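Putative polysaccharide biosynthesis protein with aminopeptidase-like domain (Clostridium acetobutylicum, PDB 3K9T) is of unknown function but binds one zinc ion per subunit and probably takes part in making modified polysaccharides rather than in cleaving peptides. Local coordinates at residues K260-T265 / A270-I275; V279-H282 / E286-V289; F390-V395 / D424-V429. All coordinates share one frame; numbering follows the deposited sequence.

Contacts 1, 2 and 3 follow one another along the chain, each closing before the next opens. Contacts 1 and 2 belong to one beta-alpha-beta unit of the aminopeptidase-like region: strand 260-263, helix 271-282, strand 287-290. Contact 1 joins the first strand and the loop after it to the start of the helix. Contact 2 joins the helix end to the second strand. Their centres are 10 Å apart, and backbone hydrogen bonds from Tyr288 to Lys260 and Tyr262 link the two neighbouring strands. Contact 3 lies about 27 Å and 26 Å from them between centres. Contacts 1 and 2 thus hold one crossover onto the mixed sheet, while contact 3 joins two helices of the separate C-terminal winged helix-turn-helix region.

Contact 1 (K260-T265 / A270-I275)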
ATOM      1  N   LYS A 260      11.792 -21.744  -7.723  1.00 27.56           N
ATOM      2  CA  LYS A 260      11.065 -21.119  -8.843  1.00 26.24           C
ATOM      3  C   LYS A 260      11.110 -19.599  -8.753  1.00 25.24           C
ATOM      4  O   LYS A 260      11.137 -19.017  -7.668  1.00 29.00           O
ATOM      5  CB  LYS A 260       9.603 -21.595  -8.889  1.00 28.95           C
ATOM      6  CG  LYS A 260       9.423 -23.119  -9.227  1.00 30.59           C
ATOM      7  CD  LYS A 260       7.975 -23.561  -9.143  1.00 27.21           C
ATOM      8  CE  LYS A 260       7.514 -23.717  -7.711  1.00 21.54           C
ATOM      9  NZ  LYS A 260       8.229 -24.808  -7.027  1.00 19.81           N
ATOM     10  N   ASN A 261      11.179 -18.975  -9.918  1.00 23.92           N
ATOM     11  CA  ASN A 261      11.177 -17.547 -10.073  1.00 22.24           C
ATOM     12  C   ASN A 261      10.141 -17.134 -11.106  1.00 22.89           C
ATOM     13  O   ASN A 261      10.142 -17.634 -12.217  1.00 24.71           O
ATOM     14  CB  ASN A 261      12.539 -17.081 -10.574  1.00 23.71           C
ATOM     15  CG  ASN A 261      13.587 -17.010  -9.480  1.00 25.13           C
ATOM     16  OD1 ASN A 261      13.688 -16.008  -8.807  1.00 33.59           O
ATOM     17  ND2 ASN A 261      14.387 -18.065  -9.327  1.00 34.54           N
ATOM     18  N   TYR A 262       9.277 -16.192 -10.749  1.00 25.19           N
ATOM     19  CA  TYR A 262       8.304 -15.632 -11.692  1.00 24.15           C
ATOM     20  C   TYR A 262       8.568 -14.180 -12.012  1.00 22.55           C
ATOM     21  O   TYR A 262       8.583 -13.335 -11.123  1.00 23.35           O
ATOM     22  CB  TYR A 262       6.881 -15.729 -11.153  1.00 24.51           C
ATOM     23  CG  TYR A 262       5.877 -15.147 -12.124  1.00 19.62           C
ATOM     24  CD1 TYR A 262       5.712 -15.689 -13.398  1.00 23.86           C
ATOM     25  CD2 TYR A 262       5.088 -14.072 -11.773  1.00 17.58           C
ATOM     26  CE1 TYR A 262       4.773 -15.171 -14.306  1.00 19.98           C
ATOM     27  CE2 TYR A 262       4.140 -13.538 -12.676  1.00 25.59           C
ATOM     28  CZ  TYR A 262       3.987 -14.091 -13.933  1.00 20.22           C
ATOM     29  OH  TYR A 262       3.058 -13.546 -14.807  1.00 28.65           O
ATOM     30  N   LYS A 263       8.766 -13.892 -13.290  1.00 23.65           N
ATOM     31  CA  LYS A 263       8.854 -12.513 -13.772  1.00 22.24           C
ATOM     32  C   LYS A 263       7.461 -12.110 -14.236  1.00 23.34           C
ATOM     33  O   LYS A 263       6.849 -12.755 -15.086  1.00 22.83           O
ATOM     34  CB  LYS A 263       9.869 -12.379 -14.908  1.00 20.36           C
ATOM     35  CG  LYS A 263       9.955 -11.007 -15.566  1.00 22.56           C
ATOM     36  CD  LYS A 263      11.073 -11.004 -16.620  1.00 20.57           C
ATOM     37  CE  LYS A 263      11.163  -9.690 -17.399  1.00 22.25           C
ATOM     38  NZ  LYS A 263      12.367  -9.663 -18.286  1.00 22.18           N
ATOM     39  N   ARG A 264       6.959 -11.033 -13.666  1.00 23.48           N
ATOM     40  CA  ARG A 264       5.665 -10.545 -14.047  1.00 25.93           C
ATOM     41  C   ARG A 264       5.592  -9.906 -15.422  1.00 23.43           C
ATOM     42  O   ARG A 264       6.578  -9.418 -15.968  1.00 23.27           O
ATOM     43  CB  ARG A 264       5.231  -9.493 -13.056  1.00 28.09           C
ATOM     44  CG  ARG A 264       4.985 -10.040 -11.710  1.00 33.40           C
ATOM     45  CD  ARG A 264       4.683  -8.906 -10.856  1.00 32.25           C
ATOM     46  NE  ARG A 264       4.100  -9.347  -9.617  1.00 36.66           N
ATOM     47  CZ  ARG A 264       4.316  -8.755  -8.455  1.00 36.55           C
ATOM     48  NH1 ARG A 264       5.136  -7.717  -8.360  1.00 44.41           N
ATOM     49  NH2 ARG A 264       3.725  -9.218  -7.376  1.00 37.93           N
ATOM     50  N   THR A 265       4.370  -9.854 -15.923  1.00 21.23           N
ATOM     51  CA  THR A 265       4.048  -9.061 -17.091  1.00 21.51           C
ATOM     52  C   THR A 265       4.325  -7.596 -16.793  1.00 21.84           C
ATOM     53  O   THR A 265       4.407  -7.203 -15.626  1.00 22.87           O
ATOM     54  CB  THR A 265       2.542  -9.176 -17.457  1.00 20.94           C
ATOM     55  OG1 THR A 265       1.719  -8.441 -16.509  1.00 21.24           O
ATOM     56  CG2 THR A 265       2.137 -10.629 -17.521  1.00 11.03           C
ATOM     57  N   ALA A 270      -1.866  -8.433 -14.045  1.00 24.69           N
ATOM     58  CA  ALA A 270      -2.729  -9.061 -15.068  1.00 22.47           C
ATOM     59  C   ALA A 270      -3.188 -10.412 -14.541  1.00 23.70           C
ATOM     60  O   ALA A 270      -2.641 -10.916 -13.565  1.00 21.35           O
ATOM     61  CB  ALA A 270      -1.994  -9.255 -16.386  1.00 23.42           C
ATOM     62  N   GLU A 271      -4.186 -11.001 -15.183  1.00 25.24           N
ATOM     63  CA  GLU A 271      -4.709 -12.267 -14.710  1.00 26.79           C
ATOM     64  C   GLU A 271      -3.628 -13.344 -14.559  1.00 26.74           C
ATOM     65  O   GLU A 271      -3.574 -14.028 -13.507  1.00 27.55           O
ATOM     66  CB  GLU A 271      -5.837 -12.768 -15.574  1.00 26.96           C
ATOM     67  CG  GLU A 271      -6.560 -13.912 -14.890  1.00 36.65           C
ATOM     68  CD  GLU A 271      -7.683 -14.509 -15.711  1.00 40.27           C
ATOM     69  OE1 GLU A 271      -8.174 -13.807 -16.634  1.00 37.81           O
ATOM     70  OE2 GLU A 271      -8.065 -15.671 -15.377  1.00 34.97           O
ATOM     71  N   ILE A 272      -2.748 -13.448 -15.551  1.00 24.56           N
ATOM     72  CA  ILE A 272      -1.667 -14.440 -15.498  1.00 25.46           C
ATOM     73  C   ILE A 272      -0.741 -14.202 -14.285  1.00 23.22           C
ATOM     74  O   ILE A 272      -0.337 -15.143 -13.641  1.00 23.24           O
ATOM     75  CB  ILE A 272      -0.872 -14.536 -16.855  1.00 25.27           C
ATOM     76  CG1 ILE A 272       0.102 -15.717 -16.844  1.00 28.66           C
ATOM     77  CG2 ILE A 272      -0.135 -13.237 -17.161  1.00 25.48           C
ATOM     78  CD1 ILE A 272      -0.545 -17.049 -16.540  1.00 31.86           C
ATOM     79  N   ASP A 273      -0.438 -12.950 -13.952  1.00 24.78           N
ATOM     80  CA  ASP A 273       0.407 -12.631 -12.766  1.00 21.66           C
ATOM     81  C   ASP A 273      -0.259 -13.109 -11.503  1.00 22.42           C
ATOM     82  O   ASP A 273       0.386 -13.733 -10.636  1.00 22.02           O
ATOM     83  CB  ASP A 273       0.615 -11.120 -12.607  1.00 19.21           C
ATOM     84  CG  ASP A 273       1.367 -10.493 -13.772  1.00 24.88           C
ATOM     85  OD1 ASP A 273       2.397 -11.066 -14.207  1.00 21.64           O
ATOM     86  OD2 ASP A 273       0.916  -9.424 -14.249  1.00 19.90           O
ATOM     87  N   LYS A 274      -1.553 -12.794 -11.395  1.00 23.46           N
ATOM     88  CA  LYS A 274      -2.343 -13.134 -10.222  1.00 24.77           C
ATOM     89  C   LYS A 274      -2.444 -14.639 -10.126  1.00 23.94           C
ATOM     90  O   LYS A 274      -2.349 -15.202  -9.030  1.00 25.40           O
ATOM     91  CB  LYS A 274      -3.723 -12.454 -10.278  1.00 28.18           C
ATOM     92  CG  LYS A 274      -3.648 -10.929 -10.223  1.00 30.82           C
ATOM     93  CD  LYS A 274      -4.176 -10.279  -8.985  1.00 45.72           C
ATOM     94  CE  LYS A 274      -5.684  -9.933  -9.153  1.00 58.45           C
ATOM     95  NZ  LYS A 274      -6.129  -8.759  -8.271  1.00 60.35           N
ATOM     96  N   ILE A 275      -2.607 -15.308 -11.267  1.00 23.30           N
ATOM     97  CA  ILE A 275      -2.747 -16.778 -11.251  1.00 22.74           C
ATOM     98  C   ILE A 275      -1.409 -17.411 -10.841  1.00 23.14           C
ATOM     99  O   ILE A 275      -1.346 -18.216  -9.909  1.00 22.17           O
ATOM    100  CB  ILE A 275      -3.186 -17.354 -12.609  1.00 21.57           C
ATOM    101  CG1 ILE A 275      -4.666 -17.090 -12.849  1.00 24.01           C
ATOM    102  CG2 ILE A 275      -2.896 -18.860 -12.698  1.00  8.76           C
ATOM    103  CD1 ILE A 275      -5.093 -17.505 -14.247  1.00 26.38           C
TER
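The Tyr262 ring meets the Asp273 carboxylate at its edge, near the ring plane. Its hydroxyl bonds Asp273 OD1, with OH to OD1 at 2.6 Å. The ring and carboxylate planes are turned 61° apart. One ring face carries Arg264 N, 3.9 Å above the plane and offset toward the rim. The carboxylate is gripped by four bonds, two on each oxygen. Thr265 N reaches OD1 of Asp273 at 2.9 Å, on the syn lone pair. Thr265 OG1 takes the syn lone pair of Asp273 OD2 at 2.6 Å. The tyrosine hydroxyl comes to OD1 from the anti side, 30° out of the carboxylate plane. Ala270 N, also on an anti side, bonds Asp273 OD2 at 3.0 Å.

Ala270 is the N-cap of helix 271-282, and the Asp273 side chain, three residues on, accepts its N-H. The helix is the crossover of a beta-alpha-beta unit. Asp273 ties its first turn back to the preceding strand 260-263, through Tyr262, and to the loop that follows the strand, through Thr265. The four donors and the helix start would probably stabilise the negative charge. With CG beside its own backbone N (chi1 -63°), Asp273 swings its carboxylate across to the strand side.

Beside the carboxylate two methyls pack: Thr265 CG2 lies 3.5 Å from Ile272 CG2. The Arg264 guanidinium turns elsewhere, to salt bridges with Glu277 and Asp291. Leu249 of strand 245-250 touches both Tyr262 and Ile272.

Contact 2 (V279-H282 / E286-V289)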
ATOM      1  N   VAL A 279      -0.646 -19.682  -7.386  1.00 24.15           N
ATOM      2  CA  VAL A 279      -0.159 -21.066  -7.419  1.00 22.17           C
ATOM      3  C   VAL A 279       1.121 -21.189  -6.559  1.00 25.53           C
ATOM      4  O   VAL A 279       1.220 -22.076  -5.678  1.00 26.79           O
ATOM      5  CB  VAL A 279       0.064 -21.583  -8.858  1.00 24.75           C
ATOM      6  CG1 VAL A 279       0.762 -22.922  -8.834  1.00 10.50           C
ATOM      7  CG2 VAL A 279      -1.298 -21.658  -9.679  1.00 17.86           C
ATOM      8  N   LEU A 280       2.069 -20.272  -6.751  1.00 26.19           N
ATOM      9  CA  LEU A 280       3.335 -20.299  -5.976  1.00 27.10           C
ATOM     10  C   LEU A 280       3.109 -20.174  -4.473  1.00 27.64           C
ATOM     11  O   LEU A 280       3.712 -20.910  -3.642  1.00 26.50           O
ATOM     12  CB  LEU A 280       4.291 -19.197  -6.452  1.00 26.30           C
ATOM     13  CG  LEU A 280       4.823 -19.383  -7.896  1.00 25.97           C
ATOM     14  CD1 LEU A 280       5.518 -18.110  -8.359  1.00 20.30           C
ATOM     15  CD2 LEU A 280       5.762 -20.625  -8.024  1.00 19.25           C
HETATM   16  N   MSE A 281       2.218 -19.252  -4.125  1.00 27.40           N
HETATM   17  CA  MSE A 281       1.907 -18.950  -2.730  1.00 27.11           C
HETATM   18  C   MSE A 281       1.527 -20.221  -1.918  1.00 27.73           C
HETATM   19  O   MSE A 281       1.877 -20.377  -0.733  1.00 24.83           O
HETATM   20  CB  MSE A 281       0.772 -17.939  -2.723  1.00 27.03           C
HETATM   21  CG  MSE A 281       0.308 -17.537  -1.357  1.00 35.81           C
HETATM   22 SE   MSE A 281      -1.072 -16.163  -1.491  0.75 25.38          SE
HETATM   23  CE  MSE A 281      -0.241 -14.940  -2.819  1.00 18.26           C
ATOM     24  N   HIS A 282       0.813 -21.126  -2.567  1.00 25.82           N
ATOM     25  CA  HIS A 282       0.280 -22.282  -1.879  1.00 26.39           C
ATOM     26  C   HIS A 282       0.964 -23.568  -2.264  1.00 26.87           C
ATOM     27  O   HIS A 282       0.578 -24.611  -1.820  1.00 26.74           O
ATOM     28  CB  HIS A 282      -1.217 -22.387  -2.139  1.00 23.37           C
ATOM     29  CG  HIS A 282      -1.998 -21.296  -1.493  1.00 27.24           C
ATOM     30  ND1 HIS A 282      -2.333 -21.324  -0.159  1.00 24.88           N
ATOM     31  CD2 HIS A 282      -2.498 -20.135  -1.988  1.00 31.39           C
ATOM     32  CE1 HIS A 282      -3.019 -20.234   0.139  1.00 33.05           C
ATOM     33  NE2 HIS A 282      -3.133 -19.496  -0.954  1.00 31.37           N
ATOM     34  N   GLU A 286       9.670 -22.622  -1.601  1.00 28.41           N
ATOM     35  CA  GLU A 286      10.094 -21.245  -1.688  1.00 30.69           C
ATOM     36  C   GLU A 286      10.063 -20.832  -3.119  1.00 29.08           C
ATOM     37  O   GLU A 286      10.183 -21.668  -3.992  1.00 31.22           O
ATOM     38  CB  GLU A 286      11.516 -21.069  -1.199  1.00 35.50           C
ATOM     39  CG  GLU A 286      11.719 -21.182   0.329  1.00 46.98           C
ATOM     40  CD  GLU A 286      13.107 -20.688   0.768  1.00 67.56           C
ATOM     41  OE1 GLU A 286      13.702 -19.813   0.067  1.00 74.90           O
ATOM     42  OE2 GLU A 286      13.600 -21.173   1.819  1.00 79.89           O
ATOM     43  N   TYR A 287       9.871 -19.539  -3.345  1.00 28.23           N
ATOM     44  CA  TYR A 287       9.884 -18.955  -4.673  1.00 26.25           C
ATOM     45  C   TYR A 287      10.186 -17.470  -4.577  1.00 27.05           C
ATOM     46  O   TYR A 287      10.246 -16.886  -3.504  1.00 26.71           O
ATOM     47  CB  TYR A 287       8.539 -19.136  -5.368  1.00 25.26           C
ATOM     48  CG  TYR A 287       7.409 -18.469  -4.639  1.00 23.99           C
ATOM     49  CD1 TYR A 287       6.825 -19.083  -3.535  1.00 21.91           C
ATOM     50  CD2 TYR A 287       6.933 -17.208  -5.035  1.00 22.42           C
ATOM     51  CE1 TYR A 287       5.773 -18.480  -2.847  1.00 22.29           C
ATOM     52  CE2 TYR A 287       5.890 -16.581  -4.336  1.00 24.06           C
ATOM     53  CZ  TYR A 287       5.316 -17.221  -3.255  1.00 19.95           C
ATOM     54  OH  TYR A 287       4.295 -16.629  -2.562  1.00 19.28           O
ATOM     55  N   TYR A 288      10.391 -16.850  -5.721  1.00 26.95           N
ATOM     56  CA  TYR A 288      10.643 -15.448  -5.726  1.00 28.39           C
ATOM     57  C   TYR A 288       9.901 -14.873  -6.904  1.00 28.19           C
ATOM     58  O   TYR A 288       9.849 -15.498  -7.961  1.00 29.40           O
ATOM     59  CB  TYR A 288      12.149 -15.182  -5.783  1.00 28.88           C
ATOM     60  CG  TYR A 288      12.467 -13.724  -5.842  1.00 33.97           C
ATOM     61  CD1 TYR A 288      12.347 -12.919  -4.700  1.00 42.09           C
ATOM     62  CD2 TYR A 288      12.869 -13.123  -7.042  1.00 41.55           C
ATOM     63  CE1 TYR A 288      12.628 -11.557  -4.749  1.00 39.97           C
ATOM     64  CE2 TYR A 288      13.140 -11.768  -7.099  1.00 46.36           C
ATOM     65  CZ  TYR A 288      13.017 -10.995  -5.944  1.00 44.59           C
ATOM     66  OH  TYR A 288      13.277  -9.656  -6.005  1.00 58.18           O
ATOM     67  N   VAL A 289       9.294 -13.704  -6.708  1.00 27.10           N
ATOM     68  CA  VAL A 289       8.585 -12.996  -7.770  1.00 25.42           C
ATOM     69  C   VAL A 289       9.340 -11.708  -8.063  1.00 25.51           C
ATOM     70  O   VAL A 289       9.747 -11.033  -7.140  1.00 28.68           O
ATOM     71  CB  VAL A 289       7.161 -12.658  -7.343  1.00 24.05           C
ATOM     72  CG1 VAL A 289       6.446 -11.797  -8.441  1.00 24.47           C
ATOM     73  CG2 VAL A 289       6.395 -13.926  -6.992  1.00 18.32           C
TER
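Leu280 lies over one face of the Tyr287 ring in a CH-pi contact. Its CB sits 3.5 Å from the ring centroid of Tyr287, only 8° off the normal, so the methylene is almost exactly above the ring centre. The tyrosine CG lies between its own backbone N and carbonyl carbon (chi1 61°). This points the ring at the helix, with one face against Leu280.

Apolar packing widens the contact. Leu280 CD1 lies on the same face, beyond the rim, 3.7 Å from Tyr287 CD2. The other methyl, Leu280 CD2, is 4.1 Å from Tyr287 CB. Leu280 CB thus covers the ring centre, while the methyls lie toward Tyr287 CB. Leu280 CD1 also faces Val289 at a looser 4.5 Å from its CG2. That same valine methyl lies in the ring plane of Tyr287, at the edge. Tyr287 and Val289, alternate residues of the strand, therefore fit together with Leu280.

The remaining contacts are with helix backbone. Tyr287 CE1 is 3.3 Å from Leu280 O, and the hydroxyl oxygen of Tyr287 comes to 3.3 Å from Met281 CA. The ring thus runs past the peptide joining Leu280 and Met281. These approaches are van der Waals contacts; the two segments share no hydrogen bond. Met281, a selenomethionine, takes part through its CA and CB, and its side chain leaves the backbone pointing away from the strand.

The contact closes the second half of a beta-alpha-beta crossover. Leu280 also packs on Lys260 and Tyr262 of strand 260-263, which lies beside strand 287-290 in the mixed sheet. On another side of the helix, Val279 packs on helix 336-355. Strand 287-290 is one of the two outermost strands of the sheet within this chain.

Contact 3 (F390-V395 / D424-V429); sequences FAMFWV and DALYRV
Leu426 holds its CG anti to the carbonyl carbon (chi1 -68°), and chi2 of 170° then extends the branch toward helix 389-398. This carries both methyls across to Met392 and Val395. Met392, a selenomethionine, also has CG beside its backbone N, and its chain runs out nearly straight to the selenium. These first two torsions bring the selenium alongside the leucine tip. The bend at the last torsion (chi3 -25°) turns only the terminal methyl.

The two methyls of Leu426 do different work. CD1 lies against the backbone of Met392 and the side chain of Val395, which are three residues apart and so lie on the same side of their helix. There Leu426 CD1 is 3.8 Å from Val395 CG1. The same methyl is 3.7 Å from the backbone oxygen Met392 O, a simple van der Waals approach. The second methyl, Leu426 CD2, faces the selenium of Met392, with SE to CD2 at 4.1 Å.

The side chains approach from different directions. Val395 and Leu426 run in opposite senses and slide past each other. Met392 instead slants across the leucine and packs against its other branch. The interface is small and wholly apolar in its side chains, with 167 Å² buried when both segments are counted. Leu426 supplies the largest share. The closest pair of CA atoms, Met392 CA and Leu426 CA, is 7.4 Å apart.

Both helices belong to the permutated winged helix-turn-helix region. Met392 and Val395 also pack on Ala422 and Ile419, respectively, earlier in helix 416-428, while Val395 and Leu426 both touch Leu432 of strand 432-434. Elsewhere on helix 389-398, Trp394 touches helix 405-412 and, with Phe390, meets Trp295 of a neighbouring subunit.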
ATOM      1  N   PHE A 390     -16.027 -23.541   5.178  1.00 34.89           N
ATOM      2  CA  PHE A 390     -15.461 -22.190   5.132  1.00 24.47           C
ATOM      3  C   PHE A 390     -15.277 -21.725   3.702  1.00 37.53           C
ATOM      4  O   PHE A 390     -15.708 -20.642   3.360  1.00 29.58           O
ATOM      5  CB  PHE A 390     -14.143 -22.130   5.891  1.00 50.68           C
ATOM      6  CG  PHE A 390     -14.275 -22.582   7.291  1.00 47.09           C
ATOM      7  CD1 PHE A 390     -14.801 -21.727   8.242  1.00 32.06           C
ATOM      8  CD2 PHE A 390     -13.966 -23.898   7.644  1.00 72.77           C
ATOM      9  CE1 PHE A 390     -14.966 -22.154   9.554  1.00 43.04           C
ATOM     10  CE2 PHE A 390     -14.130 -24.341   8.943  1.00 60.73           C
ATOM     11  CZ  PHE A 390     -14.631 -23.463   9.905  1.00 50.00           C
ATOM     12  N   ALA A 391     -14.657 -22.544   2.863  1.00 33.45           N
ATOM     13  CA  ALA A 391     -14.559 -22.212   1.452  1.00 13.24           C
ATOM     14  C   ALA A 391     -15.972 -21.927   0.859  1.00 20.43           C
ATOM     15  O   ALA A 391     -16.187 -20.983   0.070  1.00 17.49           O
ATOM     16  CB  ALA A 391     -13.873 -23.375   0.663  1.00 14.22           C
HETATM   17  N   MSE A 392     -16.943 -22.748   1.215  1.00 12.04           N
HETATM   18  CA  MSE A 392     -18.268 -22.589   0.593  1.00 22.05           C
HETATM   19  C   MSE A 392     -18.864 -21.246   0.931  1.00  8.80           C
HETATM   20  O   MSE A 392     -19.406 -20.577   0.041  1.00 26.16           O
HETATM   21  CB  MSE A 392     -19.222 -23.711   0.997  1.00 14.52           C
HETATM   22  CG  MSE A 392     -18.843 -25.005   0.357  1.00 36.37           C
HETATM   23 SE   MSE A 392     -20.191 -26.368   0.483  0.75 23.19          SE
HETATM   24  CE  MSE A 392     -21.245 -25.883   2.057  1.00 12.21           C
ATOM     25  N   PHE A 393     -18.753 -20.854   2.212  1.00 20.39           N
ATOM     26  CA  PHE A 393     -19.299 -19.580   2.686  1.00 33.06           C
ATOM     27  C   PHE A 393     -18.679 -18.377   1.980  1.00 19.42           C
ATOM     28  O   PHE A 393     -19.370 -17.389   1.732  1.00 23.69           O
ATOM     29  CB  PHE A 393     -19.146 -19.424   4.196  1.00 25.31           C
ATOM     30  CG  PHE A 393     -20.051 -20.318   5.001  1.00 18.76           C
ATOM     31  CD1 PHE A 393     -21.425 -20.314   4.792  1.00 32.92           C
ATOM     32  CD2 PHE A 393     -19.531 -21.106   6.034  1.00 27.01           C
ATOM     33  CE1 PHE A 393     -22.262 -21.121   5.562  1.00 34.54           C
ATOM     34  CE2 PHE A 393     -20.354 -21.923   6.793  1.00 18.63           C
ATOM     35  CZ  PHE A 393     -21.728 -21.918   6.564  1.00 34.94           C
ATOM     36  N   TRP A 394     -17.381 -18.451   1.685  1.00 18.62           N
ATOM     37  CA  TRP A 394     -16.721 -17.424   0.869  1.00 22.73           C
ATOM     38  C   TRP A 394     -17.276 -17.344  -0.542  1.00 28.96           C
ATOM     39  O   TRP A 394     -17.533 -16.238  -1.035  1.00 20.67           O
ATOM     40  CB  TRP A 394     -15.229 -17.672   0.749  1.00 21.93           C
ATOM     41  CG  TRP A 394     -14.419 -17.059   1.830  1.00 19.89           C
ATOM     42  CD1 TRP A 394     -13.663 -17.709   2.744  1.00 26.66           C
ATOM     43  CD2 TRP A 394     -14.301 -15.676   2.116  1.00 25.75           C
ATOM     44  NE1 TRP A 394     -13.065 -16.818   3.579  1.00 24.22           N
ATOM     45  CE2 TRP A 394     -13.427 -15.555   3.213  1.00 14.39           C
ATOM     46  CE3 TRP A 394     -14.859 -14.520   1.560  1.00 22.33           C
ATOM     47  CZ2 TRP A 394     -13.060 -14.321   3.752  1.00 16.28           C
ATOM     48  CZ3 TRP A 394     -14.517 -13.287   2.104  1.00 18.80           C
ATOM     49  CH2 TRP A 394     -13.630 -13.192   3.197  1.00 21.63           C
ATOM     50  N   VAL A 395     -17.436 -18.503  -1.192  1.00 21.35           N
ATOM     51  CA  VAL A 395     -17.960 -18.550  -2.546  1.00 12.87           C
ATOM     52  C   VAL A 395     -19.377 -17.977  -2.606  1.00 24.56           C
ATOM     53  O   VAL A 395     -19.701 -17.187  -3.488  1.00 20.13           O
ATOM     54  CB  VAL A 395     -17.943 -19.954  -3.128  1.00 21.64           C
ATOM     55  CG1 VAL A 395     -18.732 -19.977  -4.411  1.00 11.96           C
ATOM     56  CG2 VAL A 395     -16.521 -20.391  -3.391  1.00 13.46           C
ATOM     57  N   ASP A 424     -17.689 -26.061  -6.993  1.00 28.85           N
ATOM     58  CA  ASP A 424     -18.244 -27.220  -7.702  1.00 19.84           C
ATOM     59  C   ASP A 424     -19.458 -27.729  -6.959  1.00 38.14           C
ATOM     60  O   ASP A 424     -20.536 -27.863  -7.519  1.00 22.68           O
ATOM     61  CB  ASP A 424     -17.228 -28.373  -7.831  1.00 28.33           C
ATOM     62  CG  ASP A 424     -16.164 -28.111  -8.888  1.00 34.49           C
ATOM     63  OD1 ASP A 424     -16.363 -27.181  -9.681  1.00 21.12           O
ATOM     64  OD2 ASP A 424     -15.131 -28.820  -8.931  1.00 21.04           O
ATOM     65  N   ALA A 425     -19.264 -28.002  -5.680  1.00 19.17           N
ATOM     66  CA  ALA A 425     -20.303 -28.569  -4.837  1.00 22.42           C
ATOM     67  C   ALA A 425     -21.564 -27.681  -4.811  1.00 23.20           C
ATOM     68  O   ALA A 425     -22.700 -28.160  -4.877  1.00 27.38           O
ATOM     69  CB  ALA A 425     -19.742 -28.763  -3.450  1.00  8.26           C
ATOM     70  N   LEU A 426     -21.359 -26.375  -4.734  1.00 19.06           N
ATOM     71  CA  LEU A 426     -22.490 -25.474  -4.689  1.00 40.87           C
ATOM     72  C   LEU A 426     -23.213 -25.458  -6.025  1.00 20.63           C
ATOM     73  O   LEU A 426     -24.439 -25.361  -6.050  1.00 19.45           O
ATOM     74  CB  LEU A 426     -22.046 -24.082  -4.289  1.00 25.60           C
ATOM     75  CG  LEU A 426     -21.549 -23.905  -2.859  1.00 34.31           C
ATOM     76  CD1 LEU A 426     -20.924 -22.539  -2.738  1.00 12.13           C
ATOM     77  CD2 LEU A 426     -22.695 -24.088  -1.859  1.00 21.18           C
ATOM     78  N   TYR A 427     -22.451 -25.567  -7.125  1.00 29.42           N
ATOM     79  CA  TYR A 427     -23.017 -25.559  -8.481  1.00 14.77           C
ATOM     80  C   TYR A 427     -23.933 -26.788  -8.690  1.00 20.20           C
ATOM     81  O   TYR A 427     -25.004 -26.699  -9.274  1.00 25.76           O
ATOM     82  CB  TYR A 427     -21.905 -25.534  -9.530  1.00 27.25           C
ATOM     83  CG  TYR A 427     -22.414 -25.348 -10.948  1.00 29.07           C
ATOM     84  CD1 TYR A 427     -22.786 -24.095 -11.412  1.00 31.17           C
ATOM     85  CD2 TYR A 427     -22.530 -26.420 -11.809  1.00 49.51           C
ATOM     86  CE1 TYR A 427     -23.244 -23.918 -12.688  1.00 41.48           C
ATOM     87  CE2 TYR A 427     -23.003 -26.253 -13.086  1.00 47.02           C
ATOM     88  CZ  TYR A 427     -23.347 -25.002 -13.519  1.00 57.13           C
ATOM     89  OH  TYR A 427     -23.799 -24.841 -14.789  1.00 32.40           O
ATOM     90  N   ARG A 428     -23.490 -27.917  -8.157  1.00 11.42           N
ATOM     91  CA  ARG A 428     -24.226 -29.177  -8.194  1.00 24.81           C
ATOM     92  C   ARG A 428     -25.564 -29.086  -7.537  1.00 33.21           C
ATOM     93  O   ARG A 428     -26.517 -29.618  -8.082  1.00 43.00           O
ATOM     94  CB  ARG A 428     -23.458 -30.312  -7.522  1.00 37.97           C
ATOM     95  CG  ARG A 428     -22.529 -31.001  -8.445  1.00 34.94           C
ATOM     96  CD  ARG A 428     -21.758 -32.068  -7.731  1.00 60.57           C
ATOM     97  NE  ARG A 428     -20.405 -32.032  -8.248  1.00 67.10           N
ATOM     98  CZ  ARG A 428     -19.310 -31.795  -7.536  1.00 91.02           C
ATOM     99  NH1 ARG A 428     -19.356 -31.635  -6.212  1.00 33.66           N
ATOM    100  NH2 ARG A 428     -18.140 -31.768  -8.161  1.00 81.49           N
ATOM    101  N   VAL A 429     -25.646 -28.450  -6.367  1.00 34.39           N
ATOM    102  CA  VAL A 429     -26.949 -28.309  -5.703  1.00 29.84           C
ATOM    103  C   VAL A 429     -27.710 -27.083  -6.215  1.00  8.02           C
ATOM    104  O   VAL A 429     -28.698 -26.654  -5.613  1.00 15.43           O
ATOM    105  CB  VAL A 429     -26.812 -28.269  -4.197  1.00 33.51           C
ATOM    106  CG1 VAL A 429     -26.229 -29.594  -3.719  1.00 15.23           C
ATOM    107  CG2 VAL A 429     -25.974 -27.060  -3.774  1.00 16.65           C
TER